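Local coordinates for protein DTDP-4-dehydrorhamnose reductase, rfbD ortholog (Clostridium acetobutylicum, PDB 1VL0) that probably reduces dTDP-6-deoxy-L-lyxo-4-hexulose to dTDP-L-rhamnose, a step of dTDP-L-rhamnose biosynthesis, and binds NADH, at residues 124-129 with 262-267. Numbering follows the deposited sequence.
Sequences PITEFD and VLRNYM
Ile-125 is gripped through both of its backbone polar atoms: its N donates to Val-262 O at 2.9 Å, and its O accepts from Arg-264 N at 2.8 Å, the donor standing 41° out of the carbonyl plane. Together they form a single beta bridge between Ile-125 and Leu-263. Pro-124 and Val-262 run side by side next to it, Pro-124 CG lying 4.0 Å from Val-262 CG1. Past the bridge, the 124-129 loop closes on itself as a type I turn, Asp-129 N bonding to Thr-126 O at 3.1 Å. Thr-126 N donates to Asp-129 OD2 at 2.8 Å, while Thr-126 OG1 accepts from Phe-128 N in an ST turn. The loop follows strand 107-113 of the central, mostly parallel sheet of this extended short-chain dehydrogenase/reductase fold, and here it meets the start of helix 266-270. Bent at chi2 (87°), Glu-127 brings its carboxylate to that helix start, where Met-267 N donates a hydrogen bond to Glu-127 OE2 at 3.1 Å, arriving from above the carboxylate plane. His-217 N also donates to OE2, tying strand 214-217 to the same oxygen. Phe-128 CE2 approaches Tyr-266 CD2 at 3.9 Å, the tyrosine atom lying at the phenyl edge, and the selenium of Met-267, a selenomethionine, makes an oblique Met-aromatic contact, SE 3.7 Å from Phe-128 CZ. Tyr-266 OH is hydrogen-bonded to Asp-84 of the second subunit, whose Tyr-87 stacks on Phe-128.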
loop_
_atom_site.group_PDB
_atom_site.type_symbol
_atom_site.label_atom_id
_atom_site.label_comp_id
_atom_site.label_asym_id
_atom_site.label_seq_id
_atom_site.Cartn_x
_atom_site.Cartn_y
_atom_site.Cartn_z
ATOM N N PRO A 124 -23.381 -8.490 -3.387
ATOM C CA PRO A 124 -22.587 -8.440 -2.155
ATOM C C PRO A 124 -21.071 -8.154 -2.396
ATOM O O PRO A 124 -20.399 -8.778 -3.270
ATOM C CB PRO A 124 -22.825 -9.818 -1.513
ATOM C CG PRO A 124 -24.190 -10.180 -2.004
ATOM C CD PRO A 124 -24.236 -9.694 -3.411
ATOM N N ILE A 125 -20.568 -7.180 -1.638
ATOM C CA ILE A 125 -19.281 -6.565 -1.929
ATOM C C ILE A 125 -18.240 -7.312 -1.160
ATOM O O ILE A 125 -18.392 -7.502 0.033
ATOM C CB ILE A 125 -19.306 -5.096 -1.513
ATOM C CG1 ILE A 125 -20.451 -4.370 -2.222
ATOM C CG2 ILE A 125 -18.010 -4.433 -1.828
ATOM C CD1 ILE A 125 -20.809 -3.060 -1.491
ATOM N N THR A 126 -17.180 -7.739 -1.839
ATOM C CA THR A 126 -16.081 -8.443 -1.170
ATOM C C THR A 126 -14.923 -7.525 -0.817
ATOM O O THR A 126 -14.820 -6.403 -1.270
ATOM C CB THR A 126 -15.506 -9.591 -1.977
ATOM O OG1 THR A 126 -14.548 -9.092 -2.900
ATOM C CG2 THR A 126 -16.540 -10.341 -2.741
ATOM N N GLU A 127 -14.054 -8.046 0.025
ATOM C CA GLU A 127 -12.874 -7.324 0.455
ATOM C C GLU A 127 -11.904 -6.995 -0.697
ATOM O O GLU A 127 -10.989 -6.247 -0.501
ATOM C CB GLU A 127 -12.134 -8.189 1.464
ATOM C CG GLU A 127 -12.896 -8.477 2.757
ATOM C CD GLU A 127 -13.821 -9.698 2.718
ATOM O OE1 GLU A 127 -14.263 -10.123 1.613
ATOM O OE2 GLU A 127 -14.132 -10.207 3.817
ATOM N N PHE A 128 -12.089 -7.620 -1.870
ATOM C CA PHE A 128 -11.226 -7.407 -3.020
ATOM C C PHE A 128 -11.815 -6.397 -4.011
ATOM O O PHE A 128 -11.222 -6.113 -5.010
ATOM C CB PHE A 128 -10.950 -8.726 -3.737
ATOM C CG PHE A 128 -10.412 -9.796 -2.842
ATOM C CD1 PHE A 128 -9.208 -9.627 -2.197
ATOM C CD2 PHE A 128 -11.132 -10.940 -2.589
ATOM C CE1 PHE A 128 -8.703 -10.612 -1.316
ATOM C CE2 PHE A 128 -10.641 -11.919 -1.724
ATOM C CZ PHE A 128 -9.401 -11.750 -1.098
ATOM N N ASP A 129 -12.996 -5.888 -3.722
ATOM C CA ASP A 129 -13.615 -4.878 -4.531
ATOM C C ASP A 129 -13.030 -3.496 -4.251
ATOM O O ASP A 129 -12.486 -3.255 -3.192
ATOM C CB ASP A 129 -15.120 -4.886 -4.261
ATOM C CG ASP A 129 -15.806 -6.100 -4.861
ATOM O OD1 ASP A 129 -15.285 -6.629 -5.870
ATOM O OD2 ASP A 129 -16.847 -6.576 -4.401
ATOM N N VAL A 262 -24.416 -4.041 0.887
ATOM C CA VAL A 262 -24.344 -5.411 1.373
ATOM C C VAL A 262 -22.891 -5.854 1.238
ATOM O O VAL A 262 -22.352 -5.839 0.138
ATOM C CB VAL A 262 -25.271 -6.364 0.588
ATOM C CG1 VAL A 262 -25.123 -7.800 1.093
ATOM C CG2 VAL A 262 -26.677 -5.927 0.736
ATOM N N LEU A 263 -22.274 -6.230 2.366
ATOM C CA LEU A 263 -20.953 -6.765 2.346
ATOM C C LEU A 263 -20.995 -8.270 2.392
ATOM O O LEU A 263 -21.634 -8.844 3.251
ATOM C CB LEU A 263 -20.174 -6.279 3.563
ATOM C CG LEU A 263 -20.115 -4.774 3.742
ATOM C CD1 LEU A 263 -19.205 -4.471 4.982
ATOM C CD2 LEU A 263 -19.576 -4.082 2.536
ATOM N N ARG A 264 -20.281 -8.918 1.493
ATOM C CA ARG A 264 -20.096 -10.336 1.598
ATOM C C ARG A 264 -18.948 -10.571 2.589
ATOM O O ARG A 264 -17.912 -9.910 2.507
ATOM C CB ARG A 264 -19.742 -10.898 0.245
ATOM C CG ARG A 264 -19.683 -12.381 0.198
ATOM C CD ARG A 264 -19.543 -12.932 -1.182
ATOM N NE ARG A 264 -19.344 -14.381 -1.122
ATOM C CZ ARG A 264 -19.129 -15.179 -2.162
ATOM N NH1 ARG A 264 -19.106 -14.691 -3.366
ATOM N NH2 ARG A 264 -18.930 -16.477 -1.981
ATOM N N ASN A 265 -19.119 -11.529 3.490
ATOM C CA ASN A 265 -18.092 -11.923 4.409
ATOM C C ASN A 265 -17.206 -12.965 3.726
ATOM O O ASN A 265 -17.004 -14.104 4.241
ATOM C CB ASN A 265 -18.682 -12.539 5.694
ATOM C CG ASN A 265 -19.378 -11.541 6.633
ATOM O OD1 ASN A 265 -19.700 -10.399 6.307
ATOM N ND2 ASN A 265 -19.663 -12.015 7.799
ATOM N N TYR A 266 -16.578 -12.553 2.625
ATOM C CA TYR A 266 -15.829 -13.464 1.712
ATOM C C TYR A 266 -14.538 -14.008 2.307
ATOM O O TYR A 266 -14.214 -15.181 2.203
ATOM C CB TYR A 266 -15.559 -12.729 0.421
ATOM C CG TYR A 266 -15.244 -13.589 -0.772
ATOM C CD1 TYR A 266 -15.846 -14.806 -0.981
ATOM C CD2 TYR A 266 -14.314 -13.148 -1.719
ATOM C CE1 TYR A 266 -15.522 -15.583 -2.112
ATOM C CE2 TYR A 266 -13.986 -13.882 -2.801
ATOM C CZ TYR A 266 -14.604 -15.109 -3.010
ATOM O OH TYR A 266 -14.253 -15.810 -4.142
HETATM N N MSE A 267 -13.813 -13.168 3.003
HETATM C CA MSE A 267 -12.551 -13.634 3.619
HETATM C C MSE A 267 -12.786 -14.644 4.697
HETATM O O MSE A 267 -11.976 -15.571 4.889
HETATM C CB MSE A 267 -11.769 -12.446 4.178
HETATM C CG MSE A 267 -11.083 -11.647 3.093
HETATM SE SE MSE A 267 -9.442 -12.590 2.509
HETATM C CE MSE A 267 -8.410 -12.494 4.165
#